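Polyprenyl synthetase (Nonlabens dokdonensis, PDB 6KD7) probably acts as a prenyltransferase, a geranylgeranyl pyrophosphate synthase of the FPP/GGPP synthase family that uses magnesium and holds pyrophosphate in its pocket. Local coordinates at residues A[205-210]-A[288-293]. Residues are numbered along the deposited sequence; the frame is centred on the assembly and turned at random.
Sequences FQLMDD and LDAIES
With CG1 placed anti to its carbonyl carbon (chi1 -67°) and CD1 extended beyond it, Ile291 lays its longer branch alongside the backbone of 205-210. CG1 rests on the CB of Leu207, 3.6 Å away, and the terminal CD1 runs on to the next residue, where it comes to 3.5 Å from the CA of Met208 and 4.2 Å from its CB. The branch thus lies over the main chain between the two residues rather than against a side-chain end. Leu207 reaches back in turn: its CG is also anti to the carbonyl carbon (chi1 -68°), and CD1 meets the CB of Ala290 at 3.9 Å. Met208 takes part through its root alone, since its thioether leads away from helix 283-303.

The axes of segments 205-210 and 288-293 run nearly antiparallel (160°) and come within 8.9 Å of each other in the all-helical fold of trans-prenyltransferases. Segment 205-210 carries the start of the second aspartate-rich motif, which in this family generally serves magnesium-dependent substrate binding. Helix 188-215 is a wall of the active site: Phe205, on a face turned from this contact, touches the bound pyrophosphate, while Asp209 forms a salt bridge with Lys223 and Asp210 accepts hydrogen bonds from Tyr161 and the backbone N of Tyr236. Helix 283-303 packs on its Leu207-Met208 side. An alanine in place of Ile291 would remove CG1, CG2 and CD1, and would probably leave a gap over the backbone of Leu207 and Met208. Tyr236 packs on both Leu207 and Ala290, whereas Tyr211 and Met323 touch Ile291.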
loop_
_atom_site.group_PDB
_atom_site.type_symbol
_atom_site.label_atom_id
_atom_site.label_comp_id
_atom_site.label_asym_id
_atom_site.label_seq_id
_atom_site.Cartn_x
_atom_site.Cartn_y
_atom_site.Cartn_z
ATOM N N PHE A 205 27.996 -14.758 -27.063
ATOM C CA PHE A 205 26.889 -13.793 -27.267
ATOM C C PHE A 205 26.484 -13.155 -25.892
ATOM O O PHE A 205 26.256 -11.941 -25.779
ATOM C CB PHE A 205 25.753 -14.535 -27.970
ATOM C CG PHE A 205 24.592 -13.688 -28.403
ATOM C CD1 PHE A 205 24.794 -12.581 -29.230
ATOM C CD2 PHE A 205 23.295 -14.009 -28.011
ATOM C CE1 PHE A 205 23.729 -11.790 -29.644
ATOM C CE2 PHE A 205 22.226 -13.227 -28.451
ATOM C CZ PHE A 205 22.444 -12.100 -29.226
ATOM N N GLN A 206 26.369 -13.965 -24.851
ATOM C CA GLN A 206 25.897 -13.517 -23.527
ATOM C C GLN A 206 27.002 -12.685 -22.876
ATOM O O GLN A 206 26.665 -11.653 -22.277
ATOM C CB GLN A 206 25.524 -14.696 -22.651
ATOM C CG GLN A 206 25.083 -14.277 -21.268
ATOM C CD GLN A 206 23.967 -13.264 -21.264
ATOM O OE1 GLN A 206 24.022 -12.294 -20.516
ATOM N NE2 GLN A 206 22.954 -13.491 -22.077
ATOM N N LEU A 207 28.258 -13.106 -22.982
ATOM C CA LEU A 207 29.387 -12.288 -22.474
ATOM C C LEU A 207 29.399 -10.933 -23.177
ATOM O O LEU A 207 29.673 -9.911 -22.485
ATOM C CB LEU A 207 30.704 -13.040 -22.558
ATOM C CG LEU A 207 30.765 -14.218 -21.591
ATOM C CD1 LEU A 207 32.040 -14.997 -21.784
ATOM C CD2 LEU A 207 30.674 -13.756 -20.145
ATOM N N MET A 208 29.036 -10.905 -24.459
ATOM C CA MET A 208 28.917 -9.636 -25.217
ATOM C C MET A 208 27.777 -8.803 -24.622
ATOM O O MET A 208 27.966 -7.618 -24.452
ATOM C CB MET A 208 28.631 -9.895 -26.697
ATOM C CG MET A 208 28.651 -8.641 -27.540
ATOM S SD MET A 208 28.307 -8.922 -29.290
ATOM C CE MET A 208 26.527 -9.101 -29.296
ATOM N N ASP A 209 26.642 -9.427 -24.308
ATOM C CA ASP A 209 25.508 -8.707 -23.692
ATOM C C ASP A 209 25.978 -8.132 -22.329
ATOM O O ASP A 209 25.740 -6.959 -22.056
ATOM C CB ASP A 209 24.295 -9.626 -23.671
ATOM C CG ASP A 209 23.161 -9.010 -22.876
ATOM O OD1 ASP A 209 23.161 -9.164 -21.623
ATOM O OD2 ASP A 209 22.312 -8.331 -23.498
ATOM N N ASP A 210 26.737 -8.879 -21.529
ATOM C CA ASP A 210 27.251 -8.377 -20.240
ATOM C C ASP A 210 28.070 -7.113 -20.522
ATOM O O ASP A 210 27.966 -6.180 -19.755
ATOM C CB ASP A 210 28.095 -9.426 -19.520
ATOM C CG ASP A 210 27.316 -10.568 -18.894
ATOM O OD1 ASP A 210 26.059 -10.574 -19.016
ATOM O OD2 ASP A 210 27.972 -11.410 -18.248
ATOM N N LEU A 288 36.203 -8.637 -22.858
ATOM C CA LEU A 288 36.478 -8.675 -24.316
ATOM C C LEU A 288 37.344 -9.898 -24.641
ATOM O O LEU A 288 37.049 -10.546 -25.645
ATOM C CB LEU A 288 37.162 -7.376 -24.704
ATOM C CG LEU A 288 36.273 -6.147 -24.609
ATOM C CD1 LEU A 288 37.076 -4.920 -25.000
ATOM C CD2 LEU A 288 35.030 -6.265 -25.468
ATOM N N ASP A 289 38.312 -10.250 -23.799
ATOM C CA ASP A 289 39.157 -11.445 -24.034
ATOM C C ASP A 289 38.288 -12.708 -23.985
ATOM O O ASP A 289 38.459 -13.590 -24.834
ATOM C CB ASP A 289 40.328 -11.558 -23.048
ATOM C CG ASP A 289 41.388 -10.484 -23.270
ATOM O OD1 ASP A 289 41.305 -9.724 -24.310
ATOM O OD2 ASP A 289 42.231 -10.338 -22.355
ATOM N N ALA A 290 37.397 -12.818 -23.012
ATOM C CA ALA A 290 36.576 -14.032 -22.870
ATOM C C ALA A 290 35.632 -14.134 -24.080
ATOM O O ALA A 290 35.421 -15.258 -24.551
ATOM C CB ALA A 290 35.852 -14.018 -21.548
ATOM N N ILE A 291 35.099 -13.023 -24.586
ATOM C CA ILE A 291 34.194 -13.037 -25.772
ATOM C C ILE A 291 34.974 -13.541 -26.992
ATOM O O ILE A 291 34.434 -14.389 -27.776
ATOM C CB ILE A 291 33.622 -11.649 -26.034
ATOM C CG1 ILE A 291 32.679 -11.209 -24.910
ATOM C CG2 ILE A 291 32.914 -11.602 -27.368
ATOM C CD1 ILE A 291 32.422 -9.731 -24.915
ATOM N N GLU A 292 36.173 -12.989 -27.164
ATOM C CA GLU A 292 37.130 -13.319 -28.252
ATOM C C GLU A 292 37.408 -14.821 -28.149
ATOM O O GLU A 292 37.273 -15.541 -29.141
ATOM C CB GLU A 292 38.402 -12.469 -28.108
ATOM C CG GLU A 292 39.639 -13.004 -28.828
ATOM C CD GLU A 292 39.518 -13.114 -30.348
ATOM O OE1 GLU A 292 38.544 -12.565 -30.935
ATOM O OE2 GLU A 292 40.382 -13.790 -30.957
ATOM N N SER A 293 37.694 -15.292 -26.954
ATOM C CA SER A 293 38.099 -16.684 -26.703
ATOM C C SER A 293 36.946 -17.643 -27.044
ATOM O O SER A 293 37.189 -18.668 -27.719
ATOM C CB SER A 293 38.565 -16.792 -25.310
ATOM O OG SER A 293 38.789 -18.149 -24.985
#